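Local coordinates for protein lectin (Pleurotus ostreatus, PDB 6KC2) that probably acts as a calcium-dependent sugar-binding lectin, with a bound rhamnose ligating one calcium ion directly through its hydroxyl groups, at residues N51-I56 / F163-S168; I70-F75 / A135-V140; I92-D97 / I147-L152; F102-V107 / V123-T128. One frame throughout, in Å; residues are numbered along the deposited sequence.

Contact 1: residues N51-I56 / F163-S168; sequences NASKWI and FVTDES
Thr-165 OG1 lies in the carbonyl plane of Lys-54 and donates to Lys-54 O at 2.6 Å. The return bond is poorer: Lys-54 N reaches Thr-165 O at 3.2 Å, with 139° at the hydrogen and the donor tilted 21° from the carbonyl plane. The Asp-166 carboxylate is turned elsewhere: Asp-166 offers its CB, not its oxygens, to Lys-54, 4.1 Å from Lys-54 CD. Its OD1 instead takes Ser-168 OG on the syn lone pair and Ser-168 N from above the carboxylate plane, closing an Asx turn.

Apolar branches fill in around these bonds. Thr-165 carries OG1 between its backbone N and carbonyl carbon (chi1 41°), which leaves CG2 anti to the carbonyl carbon, 3.8 Å from Ile-56 CD1. Ile-56 CG2 rests on Asp-166 O at 3.6 Å, while Val-164 CG1 meets Ser-53 CB at 3.8 Å. Ser-53 OG is hydrogen-bonded to Ala-149 O, and Thr-165 OG1 also pairs with Ala-149 N.

One backbone bond and one threonine hydroxyl, in place of a regular ladder, join strand 54-57 to the residues just after edge strand 160-164 in this antiparallel beta-sandwich.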
loop_
_atom_site.group_PDB
_atom_site.type_symbol
_atom_site.label_atom_id
_atom_site.label_comp_id
_atom_site.label_asym_id
_atom_site.label_seq_id
_atom_site.Cartn_x
_atom_site.Cartn_y
_atom_site.Cartn_z
ATOM N N ASN A 51 6.924 7.925 13.185
ATOM C CA ASN A 51 7.575 8.823 14.147
ATOM C C ASN A 51 6.695 9.181 15.337
ATOM O O ASN A 51 7.199 9.324 16.460
ATOM C CB ASN A 51 8.021 10.104 13.446
ATOM C CG ASN A 51 9.127 9.855 12.463
ATOM O OD1 ASN A 51 8.964 9.083 11.510
ATOM N ND2 ASN A 51 10.276 10.492 12.685
ATOM N N ALA A 52 5.388 9.360 15.126
ATOM C CA ALA A 52 4.498 9.697 16.239
ATOM C C ALA A 52 3.860 8.479 16.883
ATOM O O ALA A 52 3.064 8.637 17.812
ATOM C CB ALA A 52 3.384 10.664 15.779
ATOM N N SER A 53 4.175 7.272 16.428
ATOM C CA SER A 53 3.455 6.106 16.918
ATOM C C SER A 53 4.083 5.552 18.204
ATOM O O SER A 53 5.235 5.842 18.540
ATOM C CB SER A 53 3.406 5.026 15.831
ATOM O OG SER A 53 2.556 3.966 16.248
ATOM N N LYS A 54 3.306 4.746 18.930
ATOM C CA LYS A 54 3.763 4.136 20.169
ATOM C C LYS A 54 3.609 2.622 20.116
ATOM O O LYS A 54 2.657 2.105 19.523
ATOM C CB LYS A 54 2.991 4.676 21.380
ATOM C CG LYS A 54 3.584 5.959 21.937
ATOM C CD LYS A 54 2.586 7.070 21.962
ATOM C CE LYS A 54 3.213 8.356 22.524
ATOM N NZ LYS A 54 4.510 8.744 21.841
ATOM N N TRP A 55 4.564 1.921 20.731
ATOM C CA TRP A 55 4.416 0.496 21.002
ATOM C C TRP A 55 3.421 0.291 22.133
ATOM O O TRP A 55 3.487 0.984 23.158
ATOM C CB TRP A 55 5.757 -0.105 21.419
ATOM C CG TRP A 55 6.798 -0.035 20.362
ATOM C CD1 TRP A 55 7.766 0.924 20.207
ATOM C CD2 TRP A 55 6.991 -0.980 19.306
ATOM N NE1 TRP A 55 8.541 0.628 19.114
ATOM C CE2 TRP A 55 8.082 -0.530 18.539
ATOM C CE3 TRP A 55 6.337 -2.161 18.934
ATOM C CZ2 TRP A 55 8.546 -1.227 17.418
ATOM C CZ3 TRP A 55 6.800 -2.856 17.814
ATOM C CH2 TRP A 55 7.890 -2.383 17.073
ATOM N N ILE A 56 2.517 -0.688 21.970
ATOM C CA ILE A 56 1.548 -1.002 23.014
ATOM C C ILE A 56 1.513 -2.499 23.278
ATOM O O ILE A 56 1.761 -3.330 22.395
ATOM C CB ILE A 56 0.126 -0.478 22.684
ATOM C CG1 ILE A 56 -0.479 -1.215 21.466
ATOM C CG2 ILE A 56 0.156 1.048 22.507
ATOM C CD1 ILE A 56 -1.887 -0.720 21.070
ATOM N N PHE A 163 -3.251 8.370 12.336
ATOM C CA PHE A 163 -3.654 7.825 13.624
ATOM C C PHE A 163 -2.680 6.715 14.013
ATOM O O PHE A 163 -2.139 6.024 13.144
ATOM C CB PHE A 163 -5.090 7.298 13.562
ATOM C CG PHE A 163 -6.091 8.354 13.173
ATOM C CD1 PHE A 163 -6.336 8.642 11.833
ATOM C CD2 PHE A 163 -6.771 9.083 14.151
ATOM C CE1 PHE A 163 -7.244 9.633 11.477
ATOM C CE2 PHE A 163 -7.679 10.073 13.804
ATOM C CZ PHE A 163 -7.920 10.355 12.469
ATOM N N VAL A 164 -2.445 6.541 15.324
ATOM C CA VAL A 164 -1.391 5.649 15.806
ATOM C C VAL A 164 -1.893 4.782 16.947
ATOM O O VAL A 164 -2.851 5.119 17.645
ATOM C CB VAL A 164 -0.147 6.432 16.276
ATOM C CG1 VAL A 164 0.443 7.236 15.119
ATOM C CG2 VAL A 164 -0.537 7.370 17.451
ATOM N N THR A 165 -1.204 3.657 17.153
ATOM C CA THR A 165 -1.355 2.904 18.394
ATOM C C THR A 165 -0.888 3.769 19.567
ATOM O O THR A 165 0.162 4.422 19.492
ATOM C CB THR A 165 -0.532 1.602 18.337
ATOM O OG1 THR A 165 0.737 1.852 17.717
ATOM C CG2 THR A 165 -1.254 0.521 17.545
ATOM N N ASP A 166 -1.671 3.792 20.641
ATOM C CA ASP A 166 -1.267 4.490 21.861
ATOM C C ASP A 166 -2.147 3.995 23.004
ATOM O O ASP A 166 -2.820 2.964 22.874
ATOM C CB ASP A 166 -1.325 6.017 21.676
ATOM C CG ASP A 166 -2.727 6.530 21.344
ATOM O OD1 ASP A 166 -3.740 5.831 21.590
ATOM O OD2 ASP A 166 -2.809 7.665 20.829
ATOM N N GLU A 167 -2.151 4.739 24.120
ATOM C CA GLU A 167 -2.887 4.339 25.315
ATOM C C GLU A 167 -4.398 4.450 25.154
ATOM O O GLU A 167 -5.121 3.940 26.014
ATOM C CB GLU A 167 -2.437 5.173 26.526
ATOM C CG GLU A 167 -2.839 6.664 26.461
ATOM C CD GLU A 167 -1.909 7.519 25.578
ATOM O OE1 GLU A 167 -0.995 6.977 24.894
ATOM O OE2 GLU A 167 -2.094 8.755 25.569
ATOM N N SER A 168 -4.898 5.095 24.093
ATOM C CA SER A 168 -6.346 5.119 23.883
ATOM C C SER A 168 -6.883 3.826 23.264
ATOM O O SER A 168 -8.100 3.664 23.177
ATOM C CB SER A 168 -6.730 6.316 23.005
ATOM O OG SER A 168 -6.363 6.095 21.646
#

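Contact 2: residues I70-F75 / A135-V140; sequences ISTRPF and AGQNLV. With CA (calcium ion), chain F; RAM (alpha-L-rhamnopyranose), chain G.
Strand residues Ser-71 to Pro-74 pair with Ala-135 to Asn-138 as an antiparallel ladder in the five-stranded sheet of a beta-sandwich, the segment axes 4.7 Å apart at 154°.

Four backbone hydrogen bonds form two closed pairs. Ser-71 and Asn-138 exchange bonds, with Asn-138 N on Ser-71 O at 2.9 Å. Arg-73 and Gly-136 do likewise, and Arg-73 N reaches Gly-136 O at 2.9 Å. CA-H...O contacts lie among them, such as Thr-72 CA to Gly-136 O at 3.3 Å.

Side-chain packing is modest. Thr-72 and Gln-137 run alongside each other on one face, Thr-72 OG1 being 3.7 Å from Gln-137 CG. The Phe-75 ring brings its edge toward Gly-136 N. Ile-70 CG2 comes within 3.4 Å of Asn-138 O at the strand's entrance.

The end of Arg-73 leads away from the partner strand: its guanidinium has Ser-71 CB over one face and forms a salt bridge with Glu-60, while its NH1 bonds Thr-72 O.

The last interaction is with metal. With Asn-138 CG anti to the backbone N (chi1 -171°), ND2 reaches Ile-69 O; rhamnose O3 and O4 bind the calcium ion, and Asn-138 OD1 coordinates the same ion at 2.3 Å.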
loop_
_atom_site.group_PDB
_atom_site.type_symbol
_atom_site.label_atom_id
_atom_site.label_comp_id
_atom_site.label_asym_id
_atom_site.label_seq_id
_atom_site.Cartn_x
_atom_site.Cartn_y
_atom_site.Cartn_z
ATOM N N ILE A 70 4.731 -15.914 26.776
ATOM C CA ILE A 70 4.141 -16.310 25.503
ATOM C C ILE A 70 2.627 -16.198 25.610
ATOM O O ILE A 70 2.015 -16.705 26.559
ATOM C CB ILE A 70 4.583 -17.732 25.121
ATOM C CG1 ILE A 70 6.102 -17.773 24.907
ATOM C CG2 ILE A 70 3.862 -18.190 23.862
ATOM C CD1 ILE A 70 6.666 -19.169 24.667
ATOM N N SER A 71 2.015 -15.522 24.640
ATOM C CA SER A 71 0.614 -15.145 24.772
ATOM C C SER A 71 0.158 -14.456 23.495
ATOM O O SER A 71 0.969 -13.928 22.724
ATOM C CB SER A 71 0.407 -14.193 25.951
ATOM O OG SER A 71 1.333 -13.118 25.860
ATOM N N THR A 72 -1.159 -14.432 23.308
ATOM C CA THR A 72 -1.811 -13.665 22.256
ATOM C C THR A 72 -2.739 -12.660 22.916
ATOM O O THR A 72 -3.450 -13.000 23.867
ATOM C CB THR A 72 -2.597 -14.593 21.316
ATOM O OG1 THR A 72 -1.698 -15.571 20.791
ATOM C CG2 THR A 72 -3.255 -13.817 20.158
ATOM N N ARG A 73 -2.729 -11.420 22.424
ATOM C CA ARG A 73 -3.494 -10.353 23.057
ATOM C C ARG A 73 -4.209 -9.499 22.019
ATOM O O ARG A 73 -3.660 -9.261 20.934
ATOM C CB ARG A 73 -2.571 -9.476 23.920
ATOM C CG ARG A 73 -1.945 -10.243 25.092
ATOM C CD ARG A 73 -3.034 -10.708 26.057
ATOM N NE ARG A 73 -2.483 -11.327 27.258
ATOM C CZ ARG A 73 -2.538 -12.633 27.520
ATOM N NH1 ARG A 73 -3.122 -13.477 26.662
ATOM N NH2 ARG A 73 -2.008 -13.097 28.644
ATOM N N PRO A 74 -5.429 -9.039 22.317
ATOM C CA PRO A 74 -6.185 -8.200 21.379
ATOM C C PRO A 74 -5.989 -6.708 21.608
ATOM O O PRO A 74 -5.748 -6.242 22.726
ATOM C CB PRO A 74 -7.640 -8.587 21.684
ATOM C CG PRO A 74 -7.618 -8.839 23.195
ATOM C CD PRO A 74 -6.225 -9.381 23.518
ATOM N N PHE A 75 -6.133 -5.950 20.518
ATOM C CA PHE A 75 -6.063 -4.493 20.555
ATOM C C PHE A 75 -7.087 -3.926 19.579
ATOM O O PHE A 75 -7.170 -4.385 18.435
ATOM C CB PHE A 75 -4.640 -4.009 20.221
ATOM C CG PHE A 75 -3.588 -4.607 21.119
ATOM C CD1 PHE A 75 -3.243 -3.979 22.314
ATOM C CD2 PHE A 75 -2.991 -5.818 20.803
ATOM C CE1 PHE A 75 -2.300 -4.534 23.169
ATOM C CE2 PHE A 75 -2.043 -6.391 21.650
ATOM C CZ PHE A 75 -1.695 -5.751 22.841
ATOM N N ALA A 135 -4.484 -8.532 16.533
ATOM C CA ALA A 135 -4.077 -9.601 17.433
ATOM C C ALA A 135 -2.560 -9.653 17.400
ATOM O O ALA A 135 -1.973 -9.898 16.340
ATOM C CB ALA A 135 -4.683 -10.950 17.033
ATOM N N GLY A 136 -1.929 -9.376 18.540
ATOM C CA GLY A 136 -0.488 -9.455 18.674
ATOM C C GLY A 136 -0.099 -10.720 19.419
ATOM O O GLY A 136 -0.857 -11.227 20.245
ATOM N N GLN A 137 1.083 -11.243 19.113
ATOM C CA GLN A 137 1.567 -12.465 19.751
ATOM C C GLN A 137 2.996 -12.273 20.220
ATOM O O GLN A 137 3.856 -11.848 19.440
ATOM C CB GLN A 137 1.547 -13.679 18.813
ATOM C CG GLN A 137 0.253 -13.987 18.089
ATOM C CD GLN A 137 0.485 -15.055 17.000
ATOM O OE1 GLN A 137 1.043 -16.123 17.282
ATOM N NE2 GLN A 137 0.104 -14.744 15.749
ATOM N N ASN A 138 3.247 -12.612 21.481
ATOM C CA ASN A 138 4.603 -12.776 21.987
ATOM C C ASN A 138 4.989 -14.250 21.857
ATOM O O ASN A 138 4.290 -15.124 22.387
ATOM C CB ASN A 138 4.691 -12.317 23.438
ATOM C CG ASN A 138 6.114 -12.259 23.931
ATOM O OD1 ASN A 138 7.043 -12.117 23.134
ATOM N ND2 ASN A 138 6.301 -12.369 25.249
ATOM N N LEU A 139 6.091 -14.534 21.159
ATOM C CA LEU A 139 6.424 -15.915 20.832
ATOM C C LEU A 139 7.648 -16.441 21.568
ATOM O O LEU A 139 7.963 -17.623 21.433
ATOM C CB LEU A 139 6.621 -16.075 19.310
ATOM C CG LEU A 139 5.369 -15.841 18.446
ATOM C CD1 LEU A 139 5.700 -15.857 16.952
ATOM C CD2 LEU A 139 4.280 -16.870 18.752
ATOM N N VAL A 140 8.348 -15.611 22.336
ATOM C CA VAL A 140 9.523 -16.036 23.090
ATOM C C VAL A 140 9.286 -15.711 24.558
ATOM O O VAL A 140 8.912 -14.580 24.893
ATOM C CB VAL A 140 10.799 -15.354 22.566
ATOM C CG1 VAL A 140 12.002 -15.763 23.387
ATOM C CG2 VAL A 140 11.007 -15.705 21.113
HETATM CA CA CA F . 8.933 -11.137 22.154
HETATM C C1 RAM G . 14.324 -11.938 20.535
HETATM C C2 RAM G . 12.936 -12.493 20.209
HETATM C C3 RAM G . 11.943 -11.955 21.231
HETATM C C4 RAM G . 11.955 -10.437 21.168
HETATM C C5 RAM G . 13.381 -9.902 21.334
HETATM C C6 RAM G . 13.438 -8.396 21.124
HETATM O O1 RAM G . 14.745 -12.367 21.845
HETATM O O2 RAM G . 12.531 -12.059 18.921
HETATM O O3 RAM G . 10.660 -12.449 20.946
HETATM O O4 RAM G . 11.096 -9.928 22.163
HETATM O O5 RAM G . 14.260 -10.514 20.401
#

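Contact 3: residues I92-D97 / I147-L152. With CA (calcium ion), chain F; RAM (alpha-L-rhamnopyranose), chain G.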
loop_
_atom_site.group_PDB
_atom_site.type_symbol
_atom_site.label_atom_id
_atom_site.label_comp_id
_atom_site.label_asym_id
_atom_site.label_seq_id
_atom_site.Cartn_x
_atom_site.Cartn_y
_atom_site.Cartn_z
ATOM N N ILE A 92 -1.308 1.879 5.750
ATOM C CA ILE A 92 -0.997 1.410 7.098
ATOM C C ILE A 92 0.437 0.884 7.142
ATOM O O ILE A 92 0.877 0.186 6.220
ATOM C CB ILE A 92 -1.982 0.312 7.545
ATOM C CG1 ILE A 92 -3.408 0.867 7.662
ATOM C CG2 ILE A 92 -1.520 -0.347 8.832
ATOM C CD1 ILE A 92 -4.467 -0.242 7.796
ATOM N N VAL A 93 1.164 1.211 8.216
ATOM C CA VAL A 93 2.435 0.556 8.507
ATOM C C VAL A 93 2.384 -0.021 9.914
ATOM O O VAL A 93 2.103 0.701 10.876
ATOM C CB VAL A 93 3.645 1.496 8.350
ATOM C CG1 VAL A 93 4.941 0.745 8.772
ATOM C CG2 VAL A 93 3.776 1.951 6.890
ATOM N N VAL A 94 2.676 -1.317 10.041
ATOM C CA VAL A 94 2.547 -2.017 11.314
ATOM C C VAL A 94 3.830 -2.809 11.568
ATOM O O VAL A 94 4.437 -3.348 10.635
ATOM C CB VAL A 94 1.291 -2.932 11.334
ATOM C CG1 VAL A 94 1.250 -3.873 10.103
ATOM C CG2 VAL A 94 1.194 -3.744 12.644
ATOM N N ALA A 95 4.247 -2.860 12.830
ATOM C CA ALA A 95 5.413 -3.612 13.266
ATOM C C ALA A 95 5.043 -4.321 14.559
ATOM O O ALA A 95 4.175 -3.856 15.307
ATOM C CB ALA A 95 6.634 -2.691 13.476
ATOM N N SER A 96 5.687 -5.456 14.817
ATOM C CA SER A 96 5.295 -6.233 15.984
ATOM C C SER A 96 6.474 -6.987 16.573
ATOM O O SER A 96 7.394 -7.424 15.872
ATOM C CB SER A 96 4.191 -7.253 15.664
ATOM O OG SER A 96 4.572 -8.084 14.566
ATOM N N ASP A 97 6.391 -7.183 17.875
ATOM C CA ASP A 97 7.234 -8.118 18.599
ATOM C C ASP A 97 6.253 -9.019 19.339
ATOM O O ASP A 97 5.724 -8.600 20.374
ATOM C CB ASP A 97 8.170 -7.371 19.547
ATOM C CG ASP A 97 9.002 -8.302 20.409
ATOM O OD1 ASP A 97 8.754 -9.530 20.414
ATOM O OD2 ASP A 97 9.918 -7.790 21.074
ATOM N N ILE A 147 3.088 -3.984 19.897
ATOM C CA ILE A 147 2.472 -3.704 18.611
ATOM C C ILE A 147 2.631 -2.213 18.364
ATOM O O ILE A 147 2.388 -1.407 19.269
ATOM C CB ILE A 147 0.975 -4.090 18.620
ATOM C CG1 ILE A 147 0.796 -5.593 18.830
ATOM C CG2 ILE A 147 0.277 -3.608 17.367
ATOM C CD1 ILE A 147 1.438 -6.433 17.791
ATOM N N MET A 148 3.029 -1.846 17.148
ATOM C CA MET A 148 3.115 -0.446 16.746
ATOM C C MET A 148 2.525 -0.297 15.354
ATOM O O MET A 148 2.875 -1.055 14.444
ATOM C CB MET A 148 4.565 0.069 16.743
ATOM C CG MET A 148 4.765 1.344 15.905
ATOM S SD MET A 148 6.461 2.007 15.919
ATOM C CE MET A 148 6.468 2.784 17.548
ATOM N N ALA A 149 1.654 0.687 15.173
ATOM C CA ALA A 149 1.108 0.902 13.847
ATOM C C ALA A 149 0.886 2.383 13.622
ATOM O O ALA A 149 0.661 3.155 14.562
ATOM C CB ALA A 149 -0.210 0.143 13.616
ATOM N N SER A 150 0.908 2.759 12.356
ATOM C CA SER A 150 0.501 4.086 11.932
ATOM C C SER A 150 -0.541 3.919 10.828
ATOM O O SER A 150 -0.370 3.087 9.922
ATOM C CB SER A 150 1.731 4.883 11.478
ATOM O OG SER A 150 1.394 5.992 10.684
ATOM N N ILE A 151 -1.624 4.682 10.922
ATOM C CA ILE A 151 -2.755 4.590 10.000
ATOM C C ILE A 151 -2.942 5.966 9.372
ATOM O O ILE A 151 -3.460 6.893 10.014
ATOM C CB ILE A 151 -4.030 4.120 10.707
ATOM C CG1 ILE A 151 -3.757 2.809 11.437
ATOM C CG2 ILE A 151 -5.183 3.938 9.710
ATOM C CD1 ILE A 151 -4.800 2.472 12.438
ATOM N N LEU A 152 -2.525 6.109 8.118
ATOM C CA LEU A 152 -2.668 7.371 7.391
ATOM C C LEU A 152 -3.981 7.324 6.608
ATOM O O LEU A 152 -4.087 6.646 5.580
ATOM C CB LEU A 152 -1.473 7.606 6.475
ATOM C CG LEU A 152 -1.545 8.869 5.613
ATOM C CD1 LEU A 152 -1.764 10.098 6.497
ATOM C CD2 LEU A 152 -0.266 9.006 4.780
HETATM CA CA CA F . 8.933 -11.137 22.154
HETATM C C1 RAM G . 14.324 -11.938 20.535
HETATM C C2 RAM G . 12.936 -12.493 20.209
HETATM C C3 RAM G . 11.943 -11.955 21.231
HETATM C C4 RAM G . 11.955 -10.437 21.168
HETATM C C5 RAM G . 13.381 -9.902 21.334
HETATM C C6 RAM G . 13.438 -8.396 21.124
HETATM O O1 RAM G . 14.745 -12.367 21.845
HETATM O O2 RAM G . 12.531 -12.059 18.921
HETATM O O3 RAM G . 10.660 -12.449 20.946
HETATM O O4 RAM G . 11.096 -9.928 22.163
HETATM O O5 RAM G . 14.260 -10.514 20.401
#
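A calcium- and sugar-binding site lies at the end of the antiparallel ladder that pairs Ile-92 to Ser-96 with Ile-147 to Ile-151. The two segments run almost exactly opposed, at 175°. Four hydrogen bonds establish the register: Val-93 and Ser-150 exchange two, with Ser-150 N to Val-93 O at 2.8 Å, and Ala-95 and Met-148 exchange two, with Ala-95 N to Met-148 O at 2.8 Å and 164° at the hydrogen. Between these pairs Val-94 faces Ala-149 with backbones close together, and Ala-149 CA comes 3.1 Å from Val-93 O.

On the face carrying Ile-92, Val-94 and Ser-96, the side chains of Ile-92 and Ile-151 lie alongside each other, CG1 of Ile-92 being 4.1 Å from CG2 of Ile-151. Ile-147 is bent at chi2 (-60°), which brings its CD1 across to Ser-96 CB at 3.6 Å.

After the ladder the chain turns a corner at Asp-97. Its OD1 coordinates the calcium ion at 2.4 Å, and its OD2 lies 2.7 Å from rhamnose O4 while also bonding Trp-204 NE1. Asp-98, Asn-138, Ser-143 and Pro-144 supply the other protein ligands.

The ladder occupies the middle of the four-stranded sheet: strand 118-124 flanks 87-96, strand 160-164 flanks 146-155, and His-100 and Phe-102 of strand 99-104 cover the Val-94 face.

Contact 4: residues F102-V107 / V123-T128; sequences FYVNGV and VALQPT
Asn-105 and Gln-126 approach from opposite directions and lay their amides face to face, the planes only 8° apart and Asn-105 ND2 3.3 Å from Gln-126 CD. Beside this stack is a small apolar group. Val-104 and Val-123 meet tip to tip, with Val-104 CG2 4.0 Å from Val-123 CG1. With chi1 at -179°, Val-104 puts CG1 on the side of its carbonyl carbon, where it meets Leu-125, whose side chain crosses it at about a right angle, CD2 being 4.1 Å from Val-104 CG1.

In the next shell, both polar atoms of the Asn-105 amide are held. OD1 accepts from Leu-131 N and ND2 bonds Asn-130 OD1, which also receives Gln-126 N; these bonds fix the rotation of the amide and set its face toward Gln-126. Val-104 CG2 additionally lies in the plane of the Phe-102 ring, at its edge.

Farther out is the backbone that presents Asn-105. Val-104 N bonds Val-107 O and Val-107 N bonds Val-104 O, both at 2.9 Å, closing a type I' turn. At the backbone angles of Gly-106 a CB would be jammed against the carbonyl O of Asn-105, which calls for glycine.

Such an Asn-Gly type I' turn is characteristic of a tight beta-hairpin with a two-residue loop. Here it links strands 99-104 and 107-114 of one sheet of the sandwich, and packs against the end of edge strand 118-124 of the facing sheet.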
loop_
_atom_site.group_PDB
_atom_site.type_symbol
_atom_site.label_atom_id
_atom_site.label_comp_id
_atom_site.label_asym_id
_atom_site.label_seq_id
_atom_site.Cartn_x
_atom_site.Cartn_y
_atom_site.Cartn_z
ATOM N N PHE A 102 -3.820 -8.160 11.421
ATOM C CA PHE A 102 -4.443 -6.844 11.332
ATOM C C PHE A 102 -5.828 -6.958 10.701
ATOM O O PHE A 102 -5.979 -7.565 9.635
ATOM C CB PHE A 102 -3.561 -5.899 10.503
ATOM C CG PHE A 102 -3.766 -4.440 10.809
ATOM C CD1 PHE A 102 -4.918 -3.774 10.381
ATOM C CD2 PHE A 102 -2.805 -3.723 11.521
ATOM C CE1 PHE A 102 -5.103 -2.416 10.661
ATOM C CE2 PHE A 102 -2.984 -2.354 11.808
ATOM C CZ PHE A 102 -4.127 -1.706 11.375
ATOM N N TYR A 103 -6.830 -6.355 11.351
ATOM C CA TYR A 103 -8.209 -6.378 10.878
ATOM C C TYR A 103 -8.747 -4.961 10.767
ATOM O O TYR A 103 -8.451 -4.101 11.607
ATOM C CB TYR A 103 -9.138 -7.168 11.806
ATOM C CG TYR A 103 -8.727 -8.589 12.144
ATOM C CD1 TYR A 103 -7.794 -8.844 13.146
ATOM C CD2 TYR A 103 -9.319 -9.680 11.506
ATOM C CE1 TYR A 103 -7.435 -10.149 13.481
ATOM C CE2 TYR A 103 -8.968 -10.991 11.839
ATOM C CZ TYR A 103 -8.030 -11.209 12.830
ATOM O OH TYR A 103 -7.665 -12.482 13.174
ATOM N N VAL A 104 -9.566 -4.735 9.740
ATOM C CA VAL A 104 -10.286 -3.483 9.552
ATOM C C VAL A 104 -11.768 -3.815 9.381
ATOM O O VAL A 104 -12.134 -4.587 8.485
ATOM C CB VAL A 104 -9.751 -2.690 8.350
ATOM C CG1 VAL A 104 -10.512 -1.396 8.197
ATOM C CG2 VAL A 104 -8.253 -2.403 8.531
ATOM N N ASN A 105 -12.607 -3.263 10.268
ATOM C CA ASN A 105 -14.060 -3.494 10.281
ATOM C C ASN A 105 -14.392 -4.979 10.154
ATOM O O ASN A 105 -15.293 -5.375 9.412
ATOM C CB ASN A 105 -14.760 -2.682 9.188
ATOM C CG ASN A 105 -14.565 -1.190 9.371
ATOM O OD1 ASN A 105 -14.613 -0.700 10.498
ATOM N ND2 ASN A 105 -14.308 -0.463 8.275
ATOM N N GLY A 106 -13.644 -5.811 10.873
ATOM C CA GLY A 106 -13.893 -7.235 10.906
ATOM C C GLY A 106 -13.166 -8.055 9.860
ATOM O O GLY A 106 -13.145 -9.284 9.981
ATOM N N VAL A 107 -12.569 -7.429 8.845
ATOM C CA VAL A 107 -11.936 -8.137 7.729
ATOM C C VAL A 107 -10.434 -8.243 7.974
ATOM O O VAL A 107 -9.767 -7.231 8.227
ATOM C CB VAL A 107 -12.222 -7.430 6.390
ATOM C CG1 VAL A 107 -11.575 -8.187 5.215
ATOM C CG2 VAL A 107 -13.722 -7.279 6.175
ATOM N N VAL A 123 -6.055 -0.343 2.532
ATOM C CA VAL A 123 -7.426 -0.779 2.799
ATOM C C VAL A 123 -8.387 0.371 2.516
ATOM O O VAL A 123 -8.094 1.542 2.794
ATOM C CB VAL A 123 -7.569 -1.319 4.245
ATOM C CG1 VAL A 123 -7.456 -0.186 5.277
ATOM C CG2 VAL A 123 -8.874 -2.084 4.411
ATOM N N ALA A 124 -9.528 0.024 1.923
ATOM C CA ALA A 124 -10.646 0.946 1.824
ATOM C C ALA A 124 -11.318 1.078 3.196
ATOM O O ALA A 124 -11.216 0.193 4.051
ATOM C CB ALA A 124 -11.649 0.462 0.766
ATOM N N LEU A 125 -12.000 2.200 3.404
ATOM C CA LEU A 125 -12.588 2.527 4.699
ATOM C C LEU A 125 -14.066 2.880 4.560
ATOM O O LEU A 125 -14.502 3.384 3.521
ATOM C CB LEU A 125 -11.861 3.719 5.355
ATOM C CG LEU A 125 -10.387 3.509 5.711
ATOM C CD1 LEU A 125 -9.777 4.818 6.189
ATOM C CD2 LEU A 125 -10.272 2.406 6.761
ATOM N N GLN A 126 -14.822 2.646 5.639
ATOM C CA GLN A 126 -16.157 3.219 5.778
ATOM C C GLN A 126 -16.058 4.743 5.893
ATOM O O GLN A 126 -15.006 5.283 6.248
ATOM C CB GLN A 126 -16.873 2.623 6.994
ATOM C CG GLN A 126 -17.130 1.117 6.864
ATOM C CD GLN A 126 -17.427 0.448 8.188
ATOM O OE1 GLN A 126 -17.315 1.067 9.260
ATOM N NE2 GLN A 126 -17.793 -0.825 8.133
ATOM N N PRO A 127 -17.135 5.468 5.563
ATOM C CA PRO A 127 -17.007 6.933 5.480
ATOM C C PRO A 127 -16.889 7.646 6.821
ATOM O O PRO A 127 -16.224 8.690 6.872
ATOM C CB PRO A 127 -18.278 7.358 4.719
ATOM C CG PRO A 127 -19.233 6.215 4.889
ATOM C CD PRO A 127 -18.378 4.983 4.934
ATOM N N THR A 128 -17.498 7.150 7.903
ATOM C CA THR A 128 -17.509 7.955 9.128
ATOM C C THR A 128 -16.792 7.321 10.315
ATOM O O THR A 128 -16.163 8.041 11.093
ATOM C CB THR A 128 -18.961 8.327 9.544
ATOM O OG1 THR A 128 -19.716 7.148 9.864
ATOM C CG2 THR A 128 -19.660 9.095 8.426
#

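Overall arrangement
From the N terminus, residues 51-56 open the widest loop, which contact 1 closes at 163-168; the other three contacts nest inside it. Contact 2 starts at 70-75 and ends at 135-140, whereas contact 3 starts at 92-97 and ends at 147-152, so these two cross. Contact 4, from 102-107 to 123-128, is nested within both. Contact 2 lies in the five-stranded sheet and contact 3 in the four-stranded one. Contact 4 spans the two, and Ile-92 packs on Phe-102 and Val-123 there. Contact 1 joins strand 54-57 to the four-stranded sheet. Both crossing contacts reach the same calcium ion, through Asn-138 and Asp-97.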